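Local coordinates for uncharacterized ABC transporter solute-binding protein yclQ (Bacillus subtilis subsp. subtilis str. 168, PDB 3GFV), which binds iron-free and ferric petrobactin and the precursor 3,4-dihydroxybenzoic acid, serving the YclNOPQ ABC transporter that takes up ferric-petrobactin, at residues Val163-Val176 with Ile196-Ile209. Numbering follows the deposited sequence.
Sequences VKKTAEKLNKNGLV and IHDVFGVAPADQNI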
ATOM      1  N   VAL A 163      16.747   7.046  -1.452  1.00 24.30           N
ATOM      2  CA  VAL A 163      15.744   8.099  -1.285  1.00 23.20           C
ATOM      3  C   VAL A 163      15.909   8.786   0.070  1.00 22.56           C
ATOM      4  O   VAL A 163      15.749  10.004   0.186  1.00 23.02           O
ATOM      5  CB  VAL A 163      14.286   7.610  -1.485  1.00 23.14           C
ATOM      6  CG1 VAL A 163      13.850   6.715  -0.342  1.00 25.83           C
ATOM      7  CG2 VAL A 163      13.320   8.826  -1.603  1.00 22.80           C
ATOM      8  N   LYS A 164      16.276   8.010   1.078  1.00 25.02           N
ATOM      9  CA  LYS A 164      16.488   8.558   2.405  1.00 24.86           C
ATOM     10  C   LYS A 164      17.657   9.542   2.388  1.00 25.95           C
ATOM     11  O   LYS A 164      17.577  10.622   2.989  1.00 26.05           O
ATOM     12  CB  LYS A 164      16.706   7.444   3.427  1.00 27.35           C
ATOM     13  CG  LYS A 164      17.041   7.929   4.822  1.00 33.55           C
ATOM     14  CD  LYS A 164      17.029   6.785   5.827  1.00 41.83           C
ATOM     15  CE  LYS A 164      17.991   7.080   6.977  1.00 52.14           C
ATOM     16  NZ  LYS A 164      17.425   6.704   8.297  1.00 53.94           N
ATOM     17  N   LYS A 165      18.733   9.181   1.699  1.00 23.91           N
ATOM     18  CA  LYS A 165      19.872  10.091   1.576  1.00 25.60           C
ATOM     19  C   LYS A 165      19.451  11.397   0.886  1.00 26.57           C
ATOM     20  O   LYS A 165      19.787  12.494   1.349  1.00 26.69           O
ATOM     21  CB  LYS A 165      21.061   9.419   0.872  1.00 25.89           C
ATOM     22  CG  LYS A 165      22.336  10.229   0.963  1.00 39.45           C
ATOM     23  CD  LYS A 165      23.572   9.401   0.629  1.00 51.75           C
ATOM     24  CE  LYS A 165      24.060   8.622   1.839  1.00 55.60           C
ATOM     25  NZ  LYS A 165      25.323   7.911   1.521  1.00 54.87           N
ATOM     26  N   THR A 166      18.688  11.276  -0.193  1.00 23.11           N
ATOM     27  CA  THR A 166      18.161  12.434  -0.906  1.00 25.16           C
ATOM     28  C   THR A 166      17.286  13.278   0.016  1.00 27.12           C
ATOM     29  O   THR A 166      17.402  14.512   0.049  1.00 27.08           O
ATOM     30  CB  THR A 166      17.324  11.983  -2.120  1.00 29.66           C
ATOM     31  OG1 THR A 166      18.174  11.300  -3.052  1.00 30.71           O
ATOM     32  CG2 THR A 166      16.665  13.169  -2.799  1.00 30.56           C
ATOM     33  N   ALA A 167      16.392  12.623   0.751  1.00 23.52           N
ATOM     34  CA  ALA A 167      15.486  13.358   1.641  1.00 22.14           C
ATOM     35  C   ALA A 167      16.275  14.138   2.697  1.00 24.48           C
ATOM     36  O   ALA A 167      15.940  15.278   3.022  1.00 29.18           O
ATOM     37  CB  ALA A 167      14.498  12.415   2.314  1.00 22.54           C
ATOM     38  N   GLU A 168      17.308  13.507   3.243  1.00 23.00           N
ATOM     39  CA  GLU A 168      18.082  14.126   4.322  1.00 27.61           C
ATOM     40  C   GLU A 168      19.003  15.239   3.822  1.00 32.22           C
ATOM     41  O   GLU A 168      19.295  16.183   4.562  1.00 32.34           O
ATOM     42  CB  GLU A 168      18.826  13.053   5.132  1.00 30.80           C
ATOM     43  CG  GLU A 168      17.834  12.207   5.951  1.00 31.75           C
ATOM     44  CD  GLU A 168      18.466  11.017   6.672  1.00 45.74           C
ATOM     45  OE1 GLU A 168      19.651  10.715   6.421  1.00 47.80           O
ATOM     46  OE2 GLU A 168      17.762  10.387   7.495  1.00 46.89           O
ATOM     47  N   LYS A 169      19.433  15.149   2.565  1.00 27.42           N
ATOM     48  CA  LYS A 169      20.254  16.203   1.963  1.00 28.75           C
ATOM     49  C   LYS A 169      19.542  17.543   1.863  1.00 29.37           C
ATOM     50  O   LYS A 169      20.171  18.598   1.950  1.00 29.00           O
ATOM     51  CB  LYS A 169      20.727  15.797   0.566  1.00 29.73           C
ATOM     52  CG  LYS A 169      22.104  15.172   0.538  1.00 46.47           C
ATOM     53  CD  LYS A 169      22.340  14.291  -0.689  1.00 48.53           C
ATOM     54  CE  LYS A 169      23.755  13.698  -0.634  1.00 51.16           C
ATOM     55  NZ  LYS A 169      23.994  12.475  -1.442  1.00 41.16           N
ATOM     56  N   LEU A 170      18.228  17.501   1.672  1.00 25.31           N
ATOM     57  CA  LEU A 170      17.449  18.676   1.324  1.00 23.62           C
ATOM     58  C   LEU A 170      17.325  19.648   2.465  1.00 24.23           C
ATOM     59  O   LEU A 170      17.222  20.856   2.232  1.00 31.18           O
ATOM     60  CB  LEU A 170      16.041  18.237   0.908  1.00 24.66           C
ATOM     61  CG  LEU A 170      15.934  17.659  -0.498  1.00 25.15           C
ATOM     62  CD1 LEU A 170      14.533  17.087  -0.694  1.00 28.01           C
ATOM     63  CD2 LEU A 170      16.210  18.733  -1.540  1.00 31.23           C
ATOM     64  N   ASN A 171      17.308  19.137   3.697  1.00 28.74           N
ATOM     65  CA  ASN A 171      17.015  19.990   4.852  1.00 35.58           C
ATOM     66  C   ASN A 171      15.683  20.679   4.660  1.00 26.57           C
ATOM     67  O   ASN A 171      15.531  21.900   4.842  1.00 28.59           O
ATOM     68  CB  ASN A 171      18.107  21.027   5.073  1.00 38.24           C
ATOM     69  CG  ASN A 171      19.364  20.409   5.610  1.00 44.95           C
ATOM     70  OD1 ASN A 171      19.320  19.645   6.578  1.00 51.44           O
ATOM     71  ND2 ASN A 171      20.494  20.715   4.979  1.00 43.52           N
ATOM     72  N   LYS A 172      14.719  19.883   4.235  1.00 23.77           N
ATOM     73  CA  LYS A 172      13.373  20.398   4.001  1.00 20.75           C
ATOM     74  C   LYS A 172      12.410  19.388   4.612  1.00 24.36           C
ATOM     75  O   LYS A 172      12.784  18.229   4.834  1.00 28.64           O
ATOM     76  CB  LYS A 172      13.096  20.478   2.502  1.00 22.10           C
ATOM     77  CG  LYS A 172      14.000  21.450   1.748  1.00 25.99           C
ATOM     78  CD  LYS A 172      13.688  22.895   2.139  1.00 30.12           C
ATOM     79  CE  LYS A 172      14.621  23.861   1.423  1.00 41.56           C
ATOM     80  NZ  LYS A 172      14.314  25.280   1.780  1.00 45.12           N
ATOM     81  N   ASN A 173      11.161  19.793   4.847  1.00 19.14           N
ATOM     82  CA  ASN A 173      10.213  18.862   5.450  1.00 18.42           C
ATOM     83  C   ASN A 173       9.050  18.548   4.512  1.00 17.50           C
ATOM     84  O   ASN A 173       8.957  19.105   3.414  1.00 18.09           O
ATOM     85  CB  ASN A 173       9.707  19.375   6.802  1.00 22.74           C
ATOM     86  CG  ASN A 173       8.973  20.699   6.680  1.00 23.30           C
ATOM     87  OD1 ASN A 173       8.311  20.953   5.675  1.00 23.60           O
ATOM     88  ND2 ASN A 173       9.070  21.538   7.713  1.00 23.02           N
ATOM     89  N   GLY A 174       8.190  17.630   4.940  1.00 20.29           N
ATOM     90  CA  GLY A 174       7.073  17.206   4.105  1.00 19.03           C
ATOM     91  C   GLY A 174       5.822  16.978   4.928  1.00 16.88           C
ATOM     92  O   GLY A 174       5.880  16.564   6.099  1.00 21.77           O
ATOM     93  N   LEU A 175       4.681  17.250   4.305  1.00 15.60           N
ATOM     94  CA  LEU A 175       3.387  16.924   4.890  1.00 17.22           C
ATOM     95  C   LEU A 175       2.645  15.993   3.931  1.00 17.53           C
ATOM     96  O   LEU A 175       2.633  16.235   2.728  1.00 17.39           O
ATOM     97  CB  LEU A 175       2.573  18.203   5.110  1.00 18.04           C
ATOM     98  CG  LEU A 175       1.121  18.019   5.567  1.00 19.12           C
ATOM     99  CD1 LEU A 175       1.074  17.418   6.980  1.00 18.03           C
ATOM    100  CD2 LEU A 175       0.323  19.369   5.500  1.00 18.71           C
ATOM    101  N   VAL A 176       2.028  14.943   4.469  1.00 16.63           N
ATOM    102  CA  VAL A 176       1.233  14.015   3.656  1.00 15.33           C
ATOM    103  C   VAL A 176      -0.249  14.210   3.937  1.00 17.90           C
ATOM    104  O   VAL A 176      -0.685  14.127   5.092  1.00 19.44           O
ATOM    105  CB  VAL A 176       1.601  12.547   3.987  1.00 17.44           C
ATOM    106  CG1 VAL A 176       0.832  11.578   3.072  1.00 19.47           C
ATOM    107  CG2 VAL A 176       3.117  12.329   3.832  1.00 19.32           C
ATOM    108  N   ILE A 196       6.471   7.481   4.272  1.00 20.17           N
ATOM    109  CA  ILE A 196       7.160   8.585   3.610  1.00 20.88           C
ATOM    110  C   ILE A 196       8.162   9.206   4.593  1.00 19.79           C
ATOM    111  O   ILE A 196       9.268   9.600   4.209  1.00 21.29           O
ATOM    112  CB  ILE A 196       6.142   9.615   3.086  1.00 18.79           C
ATOM    113  CG1 ILE A 196       5.458   9.050   1.830  1.00 20.90           C
ATOM    114  CG2 ILE A 196       6.837  10.933   2.777  1.00 19.14           C
ATOM    115  CD1 ILE A 196       4.178   9.808   1.383  1.00 18.84           C
ATOM    116  N   HIS A 197       7.787   9.223   5.866  1.00 19.32           N
ATOM    117  CA  HIS A 197       8.702   9.651   6.933  1.00 17.78           C
ATOM    118  C   HIS A 197       9.501   8.514   7.560  1.00 18.83           C
ATOM    119  O   HIS A 197      10.726   8.646   7.765  1.00 25.45           O
ATOM    120  CB  HIS A 197       7.912  10.364   8.034  1.00 21.24           C
ATOM    121  CG  HIS A 197       7.017  11.432   7.517  1.00 21.14           C
ATOM    122  ND1 HIS A 197       7.501  12.581   6.917  1.00 20.01           N
ATOM    123  CD2 HIS A 197       5.667  11.552   7.518  1.00 18.77           C
ATOM    124  CE1 HIS A 197       6.489  13.346   6.563  1.00 20.24           C
ATOM    125  NE2 HIS A 197       5.360  12.745   6.920  1.00 18.69           N
ATOM    126  N   ASP A 198       8.824   7.407   7.870  1.00 21.95           N
ATOM    127  CA  ASP A 198       9.426   6.350   8.675  1.00 24.90           C
ATOM    128  C   ASP A 198      10.449   5.541   7.888  1.00 26.96           C
ATOM    129  O   ASP A 198      11.407   5.013   8.452  1.00 30.47           O
ATOM    130  CB  ASP A 198       8.341   5.406   9.201  1.00 25.26           C
ATOM    131  CG  ASP A 198       7.301   6.125  10.042  1.00 28.61           C
ATOM    132  OD1 ASP A 198       7.665   7.093  10.748  1.00 30.83           O
ATOM    133  OD2 ASP A 198       6.128   5.726   9.985  1.00 28.70           O
ATOM    134  N   VAL A 199      10.237   5.444   6.586  1.00 22.82           N
ATOM    135  CA  VAL A 199      11.051   4.570   5.749  1.00 21.28           C
ATOM    136  C   VAL A 199      11.876   5.400   4.778  1.00 21.29           C
ATOM    137  O   VAL A 199      13.086   5.214   4.674  1.00 24.32           O
ATOM    138  CB  VAL A 199      10.162   3.579   4.979  1.00 20.80           C
ATOM    139  CG1 VAL A 199      10.993   2.697   4.076  1.00 22.10           C
ATOM    140  CG2 VAL A 199       9.386   2.715   5.967  1.00 25.38           C
ATOM    141  N   PHE A 200      11.219   6.350   4.099  1.00 22.45           N
ATOM    142  CA  PHE A 200      11.879   7.122   3.052  1.00 21.32           C
ATOM    143  C   PHE A 200      12.647   8.317   3.594  1.00 23.98           C
ATOM    144  O   PHE A 200      13.352   8.990   2.841  1.00 24.76           O
ATOM    145  CB  PHE A 200      10.882   7.625   1.994  1.00 21.72           C
ATOM    146  CG  PHE A 200      10.100   6.527   1.315  1.00 20.76           C
ATOM    147  CD1 PHE A 200      10.558   5.221   1.344  1.00 20.27           C
ATOM    148  CD2 PHE A 200       8.907   6.818   0.652  1.00 20.08           C
ATOM    149  CE1 PHE A 200       9.832   4.213   0.728  1.00 18.53           C
ATOM    150  CE2 PHE A 200       8.161   5.816   0.015  1.00 25.37           C
ATOM    151  CZ  PHE A 200       8.627   4.507   0.054  1.00 23.44           C
ATOM    152  N   GLY A 201      12.472   8.615   4.880  1.00 22.84           N
ATOM    153  CA  GLY A 201      13.334   9.598   5.527  1.00 23.95           C
ATOM    154  C   GLY A 201      12.952  11.071   5.406  1.00 24.35           C
ATOM    155  O   GLY A 201      13.734  11.951   5.792  1.00 23.16           O
ATOM    156  N   VAL A 202      11.766  11.361   4.874  1.00 21.04           N
ATOM    157  CA  VAL A 202      11.325  12.759   4.752  1.00 21.86           C
ATOM    158  C   VAL A 202      11.043  13.320   6.141  1.00 17.67           C
ATOM    159  O   VAL A 202      10.300  12.732   6.923  1.00 22.40           O
ATOM    160  CB  VAL A 202      10.067  12.918   3.826  1.00 21.51           C
ATOM    161  CG1 VAL A 202       9.564  14.379   3.817  1.00 22.52           C
ATOM    162  CG2 VAL A 202      10.387  12.424   2.377  1.00 18.06           C
ATOM    163  N   ALA A 203      11.664  14.446   6.489  1.00 19.69           N
ATOM    164  CA  ALA A 203      11.379  15.034   7.796  1.00 22.40           C
ATOM    165  C   ALA A 203       9.903  15.476   7.878  1.00 18.11           C
ATOM    166  O   ALA A 203       9.415  16.156   6.981  1.00 20.16           O
ATOM    167  CB  ALA A 203      12.289  16.242   8.035  1.00 21.98           C
ATOM    168  N   PRO A 204       9.197  15.087   8.950  1.00 22.26           N
ATOM    169  CA  PRO A 204       7.794  15.499   9.058  1.00 22.04           C
ATOM    170  C   PRO A 204       7.705  16.989   9.327  1.00 22.87           C
ATOM    171  O   PRO A 204       8.438  17.505  10.180  1.00 23.37           O
ATOM    172  CB  PRO A 204       7.282  14.726  10.279  1.00 25.67           C
ATOM    173  CG  PRO A 204       8.318  13.694  10.583  1.00 32.59           C
ATOM    174  CD  PRO A 204       9.613  14.223  10.068  1.00 28.29           C
ATOM    175  N   ALA A 205       6.839  17.685   8.600  1.00 20.91           N
ATOM    176  CA  ALA A 205       6.544  19.080   8.892  1.00 19.78           C
ATOM    177  C   ALA A 205       5.793  19.224  10.221  1.00 22.72           C
ATOM    178  O   ALA A 205       5.855  20.269  10.874  1.00 23.14           O
ATOM    179  CB  ALA A 205       5.733  19.716   7.740  1.00 21.46           C
ATOM    180  N   ASP A 206       5.080  18.179  10.608  1.00 24.06           N
ATOM    181  CA  ASP A 206       4.387  18.135  11.886  1.00 26.19           C
ATOM    182  C   ASP A 206       4.550  16.754  12.499  1.00 27.77           C
ATOM    183  O   ASP A 206       3.881  15.815  12.081  1.00 21.67           O
ATOM    184  CB  ASP A 206       2.895  18.466  11.688  1.00 24.59           C
ATOM    185  CG  ASP A 206       2.133  18.534  12.986  1.00 31.34           C
ATOM    186  OD1 ASP A 206       2.698  18.180  14.047  1.00 31.59           O
ATOM    187  OD2 ASP A 206       0.945  18.934  12.945  1.00 28.45           O
ATOM    188  N   GLN A 207       5.428  16.648  13.498  1.00 32.61           N
ATOM    189  CA  GLN A 207       5.737  15.386  14.172  1.00 40.38           C
ATOM    190  C   GLN A 207       4.557  14.820  14.944  1.00 35.97           C
ATOM    191  O   GLN A 207       4.536  13.631  15.270  1.00 41.15           O
ATOM    192  CB  GLN A 207       6.884  15.603  15.170  1.00 50.58           C
ATOM    193  CG  GLN A 207       8.215  15.934  14.538  1.00 63.27           C
ATOM    194  CD  GLN A 207       8.932  14.700  14.039  1.00 74.15           C
ATOM    195  OE1 GLN A 207       8.375  13.597  14.042  1.00 78.00           O
ATOM    196  NE2 GLN A 207      10.178  14.872  13.607  1.00 75.97           N
ATOM    197  N   ASN A 208       3.579  15.675  15.227  1.00 30.85           N
ATOM    198  CA  ASN A 208       2.548  15.358  16.208  1.00 35.59           C
ATOM    199  C   ASN A 208       1.190  14.939  15.656  1.00 31.93           C
ATOM    200  O   ASN A 208       0.212  14.864  16.396  1.00 33.77           O
ATOM    201  CB  ASN A 208       2.389  16.524  17.178  1.00 37.05           C
ATOM    202  CG  ASN A 208       3.681  16.841  17.906  1.00 40.13           C
ATOM    203  OD1 ASN A 208       4.103  17.997  17.978  1.00 44.80           O
ATOM    204  ND2 ASN A 208       4.331  15.807  18.427  1.00 41.26           N
ATOM    205  N   ILE A 209       1.130  14.671  14.362  1.00 26.79           N
ATOM    206  CA  ILE A 209      -0.093  14.152  13.764  1.00 21.59           C
ATOM    207  C   ILE A 209      -0.406  12.791  14.386  1.00 27.60           C
ATOM    208  O   ILE A 209       0.437  11.891  14.398  1.00 29.44           O
ATOM    209  CB  ILE A 209       0.076  13.979  12.250  1.00 25.86           C
ATOM    210  CG1 ILE A 209       0.387  15.341  11.607  1.00 26.38           C
ATOM    211  CG2 ILE A 209      -1.176  13.357  11.648  1.00 26.59           C
ATOM    212  CD1 ILE A 209       0.891  15.256  10.172  1.00 24.20           C
TER
HETATM  213  O   HOH W   1      13.223  15.709   4.252  1.00 31.38           O
HETATM  214  O   HOH W   2       3.059  14.327   7.203  1.00 18.97           O
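G174 is held through both its N and its O by the 203-205 segment: its N donates to A203 O (2.8 Å), and its O accepts from A205 N (2.9 Å), whose N-H comes from above the carbonyl plane. V202 CG1 lies close over the G174 backbone, 3.7 Å from its N, in the space a CB would need, so glycine suits the place. H197 is turned by chi1 of -50°, with CG anti to its own carbonyl carbon, and this brings the imidazole back beside the strand. Its ND1 donates to V202 O (2.8 Å), which lies in the ring plane, while CE1 presents the ring edge to G174 O at 3.3 Å. NE2 shares a water with V176 N, and P204 CB lies over one ring face, offset toward the rim; together they fix the imidazole's rotation. V176 and I196 meet tip to tip, CG2 to CD1 at 3.7 Å, two branched side chains filling the buried interior. N173 holds CG between its backbone N and carbonyl carbon (chi1 61°), laying the amide alongside the A205 methyl.

Where helix 146-170 passes the turn, small residues allow close approach. A167 CB rests against the carbonyl oxygens of F200 and G201, and K164 CA makes a CA-H...O contact with F200 O. G201 is the first residue after the short helix to leave helical angles; at its positive phi a CB would press on F200 O, and also meet K164 CG. F200 CB and the near part of its ring pack on V163 CG1, while the ring end runs on to I288 and V291 of helix 281-296. A second water joins A167 O, K172 O and A203 N. The two G174 bonds make a short parallel pairing that adds 203-204 to strand 173-180 of the C-terminal alpha/beta lobe, and the turn before it packs on the long interdomain helix characteristic of the Fe/B12 periplasmic-binding fold.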